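Local coordinates for glycerate 2-kinase (Pyrococcus horikoshii, PDB 1X3L), which catalyses the ATP-dependent, divalent-metal-requiring phosphorylation of D-glycerate to 2-phosphoglycerate and also accepts other nucleotides or pyrophosphate as phosphate donor, at residues D75-T80 and K110-I115; L192-V197 and T423-I428; T215-A220 and V249-K254; N344-L349 and K401-Y406. One frame throughout, in Å; residues are numbered along the deposited sequence.

Contacts 1 and 4 are the buried ones, contacts 2 and 3 only partly so. Contacts 1 and 2 both involve the parallel sheet: contact 1 seats helix 103-118 on it mainly by van der Waals touching, whereas contact 2, whose centre is about 2 Å from the centre of the chain, joins the loop after one of its strands to the turn before strand 427-435 of the mixed sheet. Contact 3, beside helix 217-226, works with a lysine and a glutamate at a helix start; contact 4, about 45 Å from it between centres, pairs a glutamate with a histidine. Contacts 2 and 4 meet directly, S427 OG lying 3.0 Å from N344 ND2, a probable hydrogen bond.

Contact 1: D75-T80 and K110-I115; sequences DGVAVT and KEALSI
E111, on the helix face turned to strand 75-80, meets V77 through its aliphatic base: its CB lies 4.0 Å from V77 CG2. Its chain then bends at chi2, which suits a glutamate at the border of the interface, where methylenes can pack while the carboxylate is carried off. One residue on, A112 lets the helix come near, since its single methyl needs little room; V77 CG1 stands 4.3 Å from A112 CB and slightly closer to A112 N. I115, a turn after E111, makes the deepest insertion. With CG1 beside the backbone N (chi1 -67°) and the chain straight beyond it (chi2 172°), its CD1 comes down on the strand backbone, 3.3 Å from G76 CA and 3.5 Å from V77 N, and packs 3.8 Å from V77 CG1. The methyl therefore lies flat against the main chain of G76, touching its CA and C alike. The helix and strand segments run nearly antiparallel, at 159°, with axes 8.1 Å apart. Helix 103-118 links two parallel strands, 92-96 and 124-129, in a beta-alpha-beta crossover; it passes over strands 75-81 and 51-56, and E111 also touches I94 of strand 92-96, while A112 touches I54 of strand 51-56.

Contact 2: L192-V197 and T423-I428; sequences LIISDV and TNVNSI
D196 is met by both N424 and N426, which an Asx turn sets against it: N424 OD1 accepts the backbone N of N426 at 3.1 Å (158°). The donor stands above the amide's carbonyl plane instead of on a lone pair. Asparagine suits both places: N424 supplies the turn's acceptor, and N426 has an amide that can donate to a main-chain oxygen. From N426, ND2 reaches across to D196 O at 3.2 Å, a weak bond, bent to 140°. The CB of D196 presses against N424 O, 3.2 Å away, and lies 3.6 Å from N424 ND2; the carboxylate and amide planes are 71° apart, so the two flat groups do not stack. V425 adds a loose apolar touch, its CG1 lying 4.5 Å from I194 CG2; the same methyl rests against the carbonyl oxygen of S195, V425 CG1 to S195 O being 3.7 Å. On the other segment an ST turn, V197 N to S195 OG at 3.2 Å, holds the loop, and D200 also bonds S195 OG. The side chain of D196 is about 6 Å from that of K58, a probable substrate-binding residue, and about 5 Å from a sulfate ion, consistent with a place beside the active site. The contact joins the end of strand 188-194 in the parallel sheet to the start of strand 427-435 in the mixed sheet, with helix 268-281 packing on V425.

Contact 3: T215-A220 and V249-K254; sequences TTFEDA and VEETLK
A capping box begins helix 217-226, and E251 from the facing loop reaches its first turn. T216, at the N-cap, accepts D219 N on OG1 at 3.2 Å, while D219 OD2 takes T216 N in return; threonine and aspartate are short enough to fold back this way. E251 OE1 adds a weak bond from F217 N (3.4 Å), where its negative charge would probably be favourable beside the helix N-terminus. Its other oxygen, OE2, is gripped by T252 N at 3.0 Å, by K254 NZ in a salt bridge of 3.3 Å and by H172, which together fix the carboxylate's rotation. The glutamate gets there with CG anti to the backbone N (chi1 178°) and a bend at chi2 (62°). K254, bent at chi2 and chi4, bonds across through NZ to T215 O at 2.9 Å, while T252 O, E251 OE2 and D213 O hold the ammonium in place. Next to the cap, the F217 ring slides past E251, with OE2 over one face. E250 O lies near the ring plane at its edge, 3.5 Å from CZ, and V249 CG2 touches CZ at 3.7 Å. H172 meets this ring edge-to-face. The arrangement is that of a capping box at a helix N-terminus, to which the E251 carboxylate adds a weak bond from outside the helix.

Contact 4: N344-L349 and K401-Y406; sequences NQEIAL and KEHNSY
Helix 396-401 ends in a Schellman motif whose H403 takes a positive phi, and the turn that follows brings S405 to E346 of helix 343-351, their CA atoms 5.9 Å apart. The motif presents H403 to E346 for a His-carboxylate hydrogen bond: ND1 donates to OE2 over 2.6 Å at 175°, nearly straight. OE2 uses its syn lone pair and lies in the ring plane, and the carboxylate and ring are within 14° of coplanar. The same OE2 receives a bond from a water, 2.9 Å away, that in turn accepts S405 N; one oxygen thus holds the histidine directly and S405 N through the water. S405 is small enough to fit against helix 343-351: its OG comes 3.4 Å from Q345 CB, and L349 CD2 packs 3.5 Å from S405 CB. L349 also touches V396, V399 and L400, which makes this the apolar side of the junction. Q345 crosses toward Y406 with its amide turned 68° from the ring, and its OE1, buried without a polar partner in the model, sits at the ring's edge 3.1 Å from Y406 CB.

Contact 1: D75-T80 and K110-I115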
loop_
_atom_site.group_PDB
_atom_site.type_symbol
_atom_site.label_atom_id
_atom_site.label_comp_id
_atom_site.label_asym_id
_atom_site.label_seq_id
_atom_site.Cartn_x
_atom_site.Cartn_y
_atom_site.Cartn_z
ATOM N N ASP A 75 -26.055 -4.278 -6.688
ATOM C CA ASP A 75 -25.752 -2.871 -6.895
ATOM C C ASP A 75 -24.555 -2.460 -6.042
ATOM O O ASP A 75 -24.100 -3.222 -5.183
ATOM C CB ASP A 75 -26.974 -2.013 -6.543
ATOM C CG ASP A 75 -26.792 -0.552 -6.916
ATOM O OD1 ASP A 75 -26.305 -0.273 -8.032
ATOM O OD2 ASP A 75 -27.147 0.322 -6.098
ATOM N N GLY A 76 -24.043 -1.260 -6.290
ATOM C CA GLY A 76 -22.906 -0.774 -5.535
ATOM C C GLY A 76 -22.352 0.522 -6.089
ATOM O O GLY A 76 -22.919 1.112 -7.011
ATOM N N VAL A 77 -21.243 0.973 -5.517
ATOM C CA VAL A 77 -20.601 2.202 -5.964
ATOM C C VAL A 77 -19.084 2.082 -5.828
ATOM O O VAL A 77 -18.580 1.441 -4.904
ATOM C CB VAL A 77 -21.080 3.429 -5.149
ATOM C CG1 VAL A 77 -20.611 3.326 -3.701
ATOM C CG2 VAL A 77 -20.557 4.710 -5.788
ATOM N N ALA A 78 -18.371 2.690 -6.766
ATOM C CA ALA A 78 -16.917 2.680 -6.768
ATOM C C ALA A 78 -16.458 4.128 -6.851
ATOM O O ALA A 78 -16.756 4.826 -7.822
ATOM C CB ALA A 78 -16.399 1.884 -7.962
ATOM N N VAL A 79 -15.752 4.584 -5.821
ATOM C CA VAL A 79 -15.263 5.960 -5.771
ATOM C C VAL A 79 -13.756 5.972 -5.994
ATOM O O VAL A 79 -13.000 5.390 -5.211
ATOM C CB VAL A 79 -15.584 6.605 -4.408
ATOM C CG1 VAL A 79 -15.330 8.105 -4.467
ATOM C CG2 VAL A 79 -17.030 6.315 -4.027
ATOM N N THR A 80 -13.322 6.630 -7.067
ATOM C CA THR A 80 -11.904 6.684 -7.401
ATOM C C THR A 80 -11.481 8.069 -7.892
ATOM O O THR A 80 -12.305 8.972 -8.014
ATOM C CB THR A 80 -11.564 5.622 -8.477
ATOM O OG1 THR A 80 -10.144 5.532 -8.635
ATOM C CG2 THR A 80 -12.198 5.990 -9.819
ATOM N N LYS A 110 -22.156 9.401 0.402
ATOM C CA LYS A 110 -23.615 9.376 0.501
ATOM C C LYS A 110 -24.168 8.197 -0.285
ATOM O O LYS A 110 -25.110 7.535 0.156
ATOM C CB LYS A 110 -24.220 10.674 -0.034
ATOM C CG LYS A 110 -24.018 11.878 0.863
ATOM C CD LYS A 110 -24.688 13.104 0.263
ATOM C CE LYS A 110 -24.604 14.299 1.193
ATOM N NZ LYS A 110 -25.342 14.058 2.461
ATOM N N GLU A 111 -23.585 7.940 -1.452
ATOM C CA GLU A 111 -24.008 6.819 -2.284
ATOM C C GLU A 111 -23.787 5.513 -1.528
ATOM O O GLU A 111 -24.613 4.601 -1.591
ATOM C CB GLU A 111 -23.208 6.791 -3.588
ATOM C CG GLU A 111 -23.629 7.833 -4.601
ATOM C CD GLU A 111 -24.942 7.488 -5.280
ATOM O OE1 GLU A 111 -25.954 7.291 -4.574
ATOM O OE2 GLU A 111 -24.960 7.414 -6.526
ATOM N N ALA A 112 -22.667 5.426 -0.815
ATOM C CA ALA A 112 -22.350 4.226 -0.049
ATOM C C ALA A 112 -23.344 4.018 1.097
ATOM O O ALA A 112 -23.780 2.896 1.345
ATOM C CB ALA A 112 -20.929 4.310 0.498
ATOM N N LEU A 113 -23.701 5.092 1.796
ATOM C CA LEU A 113 -24.649 4.970 2.903
ATOM C C LEU A 113 -26.006 4.511 2.376
ATOM O O LEU A 113 -26.696 3.709 3.009
ATOM C CB LEU A 113 -24.816 6.305 3.635
ATOM C CG LEU A 113 -23.576 7.016 4.185
ATOM C CD1 LEU A 113 -24.016 7.955 5.297
ATOM C CD2 LEU A 113 -22.568 6.016 4.715
ATOM N N SER A 114 -26.380 5.028 1.211
ATOM C CA SER A 114 -27.642 4.669 0.584
ATOM C C SER A 114 -27.686 3.160 0.359
ATOM O O SER A 114 -28.694 2.508 0.631
ATOM C CB SER A 114 -27.785 5.398 -0.753
ATOM O OG SER A 114 -28.891 4.903 -1.482
ATOM N N ILE A 115 -26.580 2.614 -0.135
ATOM C CA ILE A 115 -26.477 1.185 -0.393
ATOM C C ILE A 115 -26.572 0.372 0.896
ATOM O O ILE A 115 -27.218 -0.676 0.930
ATOM C CB ILE A 115 -25.151 0.858 -1.110
ATOM C CG1 ILE A 115 -25.171 1.474 -2.511
ATOM C CG2 ILE A 115 -24.937 -0.655 -1.180
ATOM C CD1 ILE A 115 -23.852 1.392 -3.237
#

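Contact 2: L192-V197 and T423-I428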
loop_
_atom_site.group_PDB
_atom_site.type_symbol
_atom_site.label_atom_id
_atom_site.label_comp_id
_atom_site.label_asym_id
_atom_site.label_seq_id
_atom_site.Cartn_x
_atom_site.Cartn_y
_atom_site.Cartn_z
ATOM N N LEU A 192 -12.017 -6.074 1.777
ATOM C CA LEU A 192 -10.786 -6.448 1.094
ATOM C C LEU A 192 -9.922 -5.190 1.027
ATOM O O LEU A 192 -10.325 -4.169 0.465
ATOM C CB LEU A 192 -11.092 -6.982 -0.310
ATOM C CG LEU A 192 -12.123 -8.124 -0.364
ATOM C CD1 LEU A 192 -12.220 -8.657 -1.792
ATOM C CD2 LEU A 192 -11.718 -9.247 0.600
ATOM N N ILE A 193 -8.733 -5.270 1.606
ATOM C CA ILE A 193 -7.841 -4.119 1.660
ATOM C C ILE A 193 -6.478 -4.334 0.998
ATOM O O ILE A 193 -5.909 -5.422 1.052
ATOM C CB ILE A 193 -7.601 -3.715 3.132
ATOM C CG1 ILE A 193 -8.946 -3.572 3.848
ATOM C CG2 ILE A 193 -6.818 -2.408 3.204
ATOM C CD1 ILE A 193 -8.836 -3.444 5.362
ATOM N N ILE A 194 -5.973 -3.279 0.369
ATOM C CA ILE A 194 -4.662 -3.300 -0.266
ATOM C C ILE A 194 -3.856 -2.281 0.522
ATOM O O ILE A 194 -4.302 -1.153 0.713
ATOM C CB ILE A 194 -4.723 -2.878 -1.747
ATOM C CG1 ILE A 194 -5.444 -3.959 -2.557
ATOM C CG2 ILE A 194 -3.294 -2.666 -2.291
ATOM C CD1 ILE A 194 -5.582 -3.636 -4.030
ATOM N N SER A 195 -2.676 -2.676 0.984
ATOM C CA SER A 195 -1.858 -1.794 1.799
ATOM C C SER A 195 -0.593 -1.231 1.174
ATOM O O SER A 195 0.265 -1.981 0.719
ATOM C CB SER A 195 -1.465 -2.507 3.088
ATOM O OG SER A 195 -0.603 -1.685 3.847
ATOM N N ASP A 196 -0.482 0.095 1.181
ATOM C CA ASP A 196 0.705 0.767 0.669
ATOM C C ASP A 196 1.429 1.374 1.868
ATOM O O ASP A 196 2.219 2.312 1.735
ATOM C CB ASP A 196 0.325 1.859 -0.343
ATOM C CG ASP A 196 -0.549 2.949 0.260
ATOM O OD1 ASP A 196 -0.962 2.815 1.432
ATOM O OD2 ASP A 196 -0.830 3.942 -0.449
ATOM N N VAL A 197 1.151 0.819 3.045
ATOM C CA VAL A 197 1.755 1.281 4.290
ATOM C C VAL A 197 2.725 0.238 4.857
ATOM O O VAL A 197 2.340 -0.909 5.089
ATOM C CB VAL A 197 0.671 1.560 5.365
ATOM C CG1 VAL A 197 1.323 2.009 6.672
ATOM C CG2 VAL A 197 -0.301 2.615 4.863
ATOM N N THR A 423 -0.521 -0.556 -9.273
ATOM C CA THR A 423 -0.608 -0.865 -7.849
ATOM C C THR A 423 0.510 -0.219 -7.036
ATOM O O THR A 423 1.326 0.537 -7.573
ATOM C CB THR A 423 -0.584 -2.390 -7.611
ATOM O OG1 THR A 423 -0.778 -2.654 -6.214
ATOM C CG2 THR A 423 0.745 -2.987 -8.074
ATOM N N ASN A 424 0.534 -0.510 -5.740
ATOM C CA ASN A 424 1.555 0.035 -4.858
ATOM C C ASN A 424 1.589 -0.632 -3.491
ATOM O O ASN A 424 0.722 -0.398 -2.647
ATOM C CB ASN A 424 1.361 1.548 -4.682
ATOM C CG ASN A 424 2.357 2.158 -3.705
ATOM O OD1 ASN A 424 3.440 1.618 -3.480
ATOM N ND2 ASN A 424 1.997 3.301 -3.131
ATOM N N VAL A 425 2.591 -1.481 -3.287
ATOM C CA VAL A 425 2.771 -2.147 -2.006
ATOM C C VAL A 425 4.212 -1.901 -1.577
ATOM O O VAL A 425 4.830 -2.721 -0.903
ATOM C CB VAL A 425 2.478 -3.666 -2.085
ATOM C CG1 VAL A 425 0.995 -3.880 -2.391
ATOM C CG2 VAL A 425 3.342 -4.322 -3.141
ATOM N N ASN A 426 4.728 -0.748 -1.994
ATOM C CA ASN A 426 6.077 -0.252 -1.700
ATOM C C ASN A 426 7.185 -1.073 -2.388
ATOM O O ASN A 426 6.995 -1.658 -3.446
ATOM C CB ASN A 426 6.275 -0.279 -0.184
ATOM C CG ASN A 426 5.444 0.807 0.449
ATOM O OD1 ASN A 426 5.384 1.938 -0.025
ATOM N ND2 ASN A 426 4.782 0.440 1.559
ATOM N N SER A 427 8.378 -1.097 -1.801
ATOM C CA SER A 427 9.517 -1.725 -2.464
ATOM C C SER A 427 10.008 -3.073 -1.972
ATOM O O SER A 427 9.797 -3.455 -0.821
ATOM C CB SER A 427 10.696 -0.752 -2.465
ATOM O OG SER A 427 10.353 0.453 -3.124
ATOM N N ILE A 428 10.699 -3.774 -2.869
ATOM C CA ILE A 428 11.259 -5.080 -2.566
ATOM C C ILE A 428 12.645 -5.229 -3.168
ATOM O O ILE A 428 12.902 -4.773 -4.290
ATOM C CB ILE A 428 10.390 -6.217 -3.133
ATOM C CG1 ILE A 428 8.976 -6.130 -2.565
ATOM C CG2 ILE A 428 11.037 -7.568 -2.815
ATOM C CD1 ILE A 428 7.987 -7.095 -3.212
#

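Contact 3: T215-A220 and V249-K254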
loop_
_atom_site.group_PDB
_atom_site.type_symbol
_atom_site.label_atom_id
_atom_site.label_comp_id
_atom_site.label_asym_id
_atom_site.label_seq_id
_atom_site.Cartn_x
_atom_site.Cartn_y
_atom_site.Cartn_z
ATOM N N THR A 215 -9.061 5.707 19.811
ATOM C CA THR A 215 -9.085 7.108 20.224
ATOM C C THR A 215 -10.512 7.564 20.545
ATOM O O THR A 215 -11.491 6.971 20.080
ATOM C CB THR A 215 -8.473 8.036 19.153
ATOM O OG1 THR A 215 -9.298 8.042 17.984
ATOM C CG2 THR A 215 -7.074 7.556 18.787
ATOM N N THR A 216 -10.621 8.625 21.335
ATOM C CA THR A 216 -11.917 9.136 21.756
ATOM C C THR A 216 -12.096 10.616 21.462
ATOM O O THR A 216 -11.175 11.282 20.986
ATOM C CB THR A 216 -12.086 8.953 23.265
ATOM O OG1 THR A 216 -11.058 9.690 23.939
ATOM C CG2 THR A 216 -11.967 7.485 23.645
ATOM N N PHE A 217 -13.291 11.124 21.754
ATOM C CA PHE A 217 -13.594 12.537 21.559
ATOM C C PHE A 217 -12.690 13.331 22.494
ATOM O O PHE A 217 -12.225 14.418 22.159
ATOM C CB PHE A 217 -15.061 12.827 21.894
ATOM C CG PHE A 217 -16.025 12.412 20.818
ATOM C CD1 PHE A 217 -16.040 13.065 19.593
ATOM C CD2 PHE A 217 -16.915 11.363 21.026
ATOM C CE1 PHE A 217 -16.925 12.682 18.589
ATOM C CE2 PHE A 217 -17.805 10.974 20.029
ATOM C CZ PHE A 217 -17.810 11.634 18.807
ATOM N N GLU A 218 -12.442 12.772 23.671
ATOM C CA GLU A 218 -11.588 13.422 24.653
ATOM C C GLU A 218 -10.167 13.538 24.100
ATOM O O GLU A 218 -9.507 14.564 24.279
ATOM C CB GLU A 218 -11.600 12.621 25.954
ATOM C CG GLU A 218 -10.897 13.289 27.119
ATOM C CD GLU A 218 -11.296 12.676 28.449
ATOM O OE1 GLU A 218 -12.504 12.721 28.780
ATOM O OE2 GLU A 218 -10.412 12.148 29.159
ATOM N N ASP A 219 -9.701 12.490 23.421
ATOM C CA ASP A 219 -8.365 12.518 22.831
ATOM C C ASP A 219 -8.314 13.605 21.762
ATOM O O ASP A 219 -7.332 14.340 21.656
ATOM C CB ASP A 219 -8.005 11.168 22.193
ATOM C CG ASP A 219 -7.778 10.074 23.215
ATOM O OD1 ASP A 219 -7.317 10.385 24.334
ATOM O OD2 ASP A 219 -8.043 8.895 22.898
ATOM N N ALA A 220 -9.377 13.705 20.971
ATOM C CA ALA A 220 -9.446 14.707 19.913
ATOM C C ALA A 220 -9.400 16.131 20.475
ATOM O O ALA A 220 -8.721 16.997 19.924
ATOM C CB ALA A 220 -10.709 14.509 19.095
ATOM N N VAL A 249 -23.575 11.986 20.510
ATOM C CA VAL A 249 -23.274 11.366 19.225
ATOM C C VAL A 249 -22.401 10.140 19.472
ATOM O O VAL A 249 -21.618 10.107 20.422
ATOM C CB VAL A 249 -22.555 12.351 18.267
ATOM C CG1 VAL A 249 -23.483 13.507 17.930
ATOM C CG2 VAL A 249 -21.278 12.867 18.898
ATOM N N GLU A 250 -22.540 9.131 18.621
ATOM C CA GLU A 250 -21.785 7.901 18.792
ATOM C C GLU A 250 -20.286 8.064 18.613
ATOM O O GLU A 250 -19.810 8.893 17.838
ATOM C CB GLU A 250 -22.317 6.820 17.850
ATOM C CG GLU A 250 -23.796 6.502 18.081
ATOM C CD GLU A 250 -24.312 5.383 17.187
ATOM O OE1 GLU A 250 -23.654 5.077 16.164
ATOM O OE2 GLU A 250 -25.384 4.818 17.504
ATOM N N GLU A 251 -19.551 7.257 19.363
ATOM C CA GLU A 251 -18.099 7.250 19.336
ATOM C C GLU A 251 -17.663 6.444 18.104
ATOM O O GLU A 251 -18.498 5.810 17.452
ATOM C CB GLU A 251 -17.599 6.599 20.632
ATOM C CG GLU A 251 -16.103 6.466 20.765
ATOM C CD GLU A 251 -15.387 7.798 20.770
ATOM O OE1 GLU A 251 -15.423 8.515 21.800
ATOM O OE2 GLU A 251 -14.787 8.123 19.730
ATOM N N THR A 252 -16.377 6.496 17.761
ATOM C CA THR A 252 -15.878 5.715 16.632
ATOM C C THR A 252 -15.896 4.264 17.119
ATOM O O THR A 252 -15.968 4.020 18.324
ATOM C CB THR A 252 -14.440 6.128 16.239
ATOM O OG1 THR A 252 -13.638 6.266 17.417
ATOM C CG2 THR A 252 -14.448 7.449 15.476
ATOM N N LEU A 253 -15.846 3.305 16.197
ATOM C CA LEU A 253 -15.890 1.892 16.563
ATOM C C LEU A 253 -14.849 1.517 17.617
ATOM O O LEU A 253 -13.654 1.752 17.436
ATOM C CB LEU A 253 -15.700 1.012 15.320
ATOM C CG LEU A 253 -15.791 -0.494 15.587
ATOM C CD1 LEU A 253 -17.163 -0.821 16.153
ATOM C CD2 LEU A 253 -15.543 -1.273 14.311
ATOM N N LYS A 254 -15.311 0.923 18.712
ATOM C CA LYS A 254 -14.431 0.525 19.806
ATOM C C LYS A 254 -14.283 -0.991 19.933
ATOM O O LYS A 254 -13.256 -1.480 20.394
ATOM C CB LYS A 254 -14.961 1.092 21.133
ATOM C CG LYS A 254 -14.912 2.612 21.234
ATOM C CD LYS A 254 -13.493 3.108 21.483
ATOM C CE LYS A 254 -13.395 4.616 21.316
ATOM N NZ LYS A 254 -13.616 5.027 19.893
#

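Contact 4: N344-L349 and K401-Y406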
loop_
_atom_site.group_PDB
_atom_site.type_symbol
_atom_site.label_atom_id
_atom_site.label_comp_id
_atom_site.label_asym_id
_atom_site.label_seq_id
_atom_site.Cartn_x
_atom_site.Cartn_y
_atom_site.Cartn_z
ATOM N N ASN A 344 15.700 2.744 -4.605
ATOM C CA ASN A 344 16.045 1.418 -5.119
ATOM C C ASN A 344 17.239 1.457 -6.084
ATOM O O ASN A 344 18.068 0.557 -6.124
ATOM C CB ASN A 344 14.817 0.852 -5.830
ATOM C CG ASN A 344 13.782 0.485 -4.801
ATOM O OD1 ASN A 344 14.037 -0.275 -3.873
ATOM N ND2 ASN A 344 12.581 1.065 -4.970
ATOM N N GLN A 345 17.369 2.523 -6.865
ATOM C CA GLN A 345 18.520 2.630 -7.750
ATOM C C GLN A 345 19.788 2.756 -6.907
ATOM O O GLN A 345 20.836 2.221 -7.271
ATOM C CB GLN A 345 18.380 3.842 -8.663
ATOM C CG GLN A 345 17.257 3.699 -9.685
ATOM C CD GLN A 345 16.929 5.016 -10.347
ATOM O OE1 GLN A 345 17.731 5.562 -11.108
ATOM N NE2 GLN A 345 15.751 5.549 -10.046
ATOM N N GLU A 346 19.703 3.450 -5.774
ATOM C CA GLU A 346 20.889 3.586 -4.935
ATOM C C GLU A 346 21.201 2.295 -4.178
ATOM O O GLU A 346 22.361 1.995 -3.917
ATOM C CB GLU A 346 20.753 4.782 -3.976
ATOM C CG GLU A 346 21.180 6.091 -4.639
ATOM C CD GLU A 346 21.430 7.229 -3.657
ATOM O OE1 GLU A 346 21.779 6.953 -2.490
ATOM O OE2 GLU A 346 21.299 8.407 -4.064
ATOM N N ILE A 347 20.171 1.526 -3.840
ATOM C CA ILE A 347 20.386 0.252 -3.157
ATOM C C ILE A 347 21.198 -0.642 -4.092
ATOM O O ILE A 347 22.228 -1.206 -3.707
ATOM C CB ILE A 347 19.056 -0.477 -2.863
ATOM C CG1 ILE A 347 18.313 0.210 -1.712
ATOM C CG2 ILE A 347 19.332 -1.947 -2.549
ATOM C CD1 ILE A 347 16.961 -0.424 -1.399
ATOM N N ALA A 348 20.711 -0.770 -5.323
ATOM C CA ALA A 348 21.357 -1.595 -6.339
ATOM C C ALA A 348 22.786 -1.159 -6.640
ATOM O O ALA A 348 23.708 -1.976 -6.629
ATOM C CB ALA A 348 20.535 -1.562 -7.628
ATOM N N LEU A 349 22.966 0.132 -6.908
ATOM C CA LEU A 349 24.288 0.642 -7.244
ATOM C C LEU A 349 25.271 0.525 -6.084
ATOM O O LEU A 349 26.436 0.178 -6.280
ATOM C CB LEU A 349 24.192 2.106 -7.701
ATOM C CG LEU A 349 25.511 2.760 -8.138
ATOM C CD1 LEU A 349 26.066 2.049 -9.376
ATOM C CD2 LEU A 349 25.276 4.236 -8.441
ATOM N N LYS A 401 27.473 9.796 -3.862
ATOM C CA LYS A 401 27.602 11.033 -3.096
ATOM C C LYS A 401 26.791 12.134 -3.778
ATOM O O LYS A 401 26.120 12.924 -3.123
ATOM C CB LYS A 401 29.076 11.438 -3.011
ATOM C CG LYS A 401 29.344 12.761 -2.302
ATOM C CD LYS A 401 30.831 13.108 -2.366
ATOM C CE LYS A 401 31.132 14.461 -1.733
ATOM N NZ LYS A 401 32.577 14.816 -1.864
ATOM N N GLU A 402 26.851 12.163 -5.106
ATOM C CA GLU A 402 26.122 13.152 -5.892
ATOM C C GLU A 402 24.667 12.756 -6.123
ATOM O O GLU A 402 23.904 13.514 -6.723
ATOM C CB GLU A 402 26.805 13.339 -7.247
ATOM C CG GLU A 402 28.106 14.112 -7.187
ATOM C CD GLU A 402 28.910 13.983 -8.464
ATOM O OE1 GLU A 402 28.299 13.956 -9.553
ATOM O OE2 GLU A 402 30.155 13.917 -8.380
ATOM N N HIS A 403 24.283 11.572 -5.651
ATOM C CA HIS A 403 22.917 11.087 -5.829
ATOM C C HIS A 403 22.516 11.137 -7.298
ATOM O O HIS A 403 21.485 11.692 -7.669
ATOM C CB HIS A 403 21.955 11.914 -4.977
ATOM C CG HIS A 403 22.196 11.772 -3.507
ATOM N ND1 HIS A 403 22.072 10.567 -2.849
ATOM C CD2 HIS A 403 22.613 12.667 -2.580
ATOM C CE1 HIS A 403 22.406 10.724 -1.580
ATOM N NE2 HIS A 403 22.739 11.988 -1.391
ATOM N N ASN A 404 23.350 10.530 -8.128
ATOM C CA ASN A 404 23.132 10.498 -9.562
ATOM C C ASN A 404 23.219 9.035 -10.028
ATOM O O ASN A 404 23.770 8.745 -11.094
ATOM C CB ASN A 404 24.223 11.356 -10.217
ATOM C CG ASN A 404 23.915 11.717 -11.648
ATOM O OD1 ASN A 404 22.776 12.035 -11.993
ATOM N ND2 ASN A 404 24.940 11.695 -12.493
ATOM N N SER A 405 22.666 8.119 -9.229
ATOM C CA SER A 405 22.726 6.691 -9.555
ATOM C C SER A 405 22.034 6.314 -10.868
ATOM O O SER A 405 22.434 5.359 -11.524
ATOM C CB SER A 405 22.146 5.849 -8.410
ATOM O OG SER A 405 20.791 6.186 -8.158
ATOM N N TYR A 406 21.005 7.059 -11.254
ATOM C CA TYR A 406 20.300 6.764 -12.503
ATOM C C TYR A 406 21.265 6.766 -13.687
ATOM O O TYR A 406 21.252 5.854 -14.514
ATOM C CB TYR A 406 19.199 7.799 -12.755
ATOM C CG TYR A 406 18.390 7.566 -14.026
ATOM C CD1 TYR A 406 17.176 6.882 -13.986
ATOM C CD2 TYR A 406 18.823 8.066 -15.260
ATOM C CE1 TYR A 406 16.402 6.707 -15.135
ATOM C CE2 TYR A 406 18.055 7.894 -16.424
ATOM C CZ TYR A 406 16.846 7.217 -16.347
ATOM O OH TYR A 406 16.061 7.057 -17.469
HETATM O O HOH W 1 20.900 8.478 -6.921
#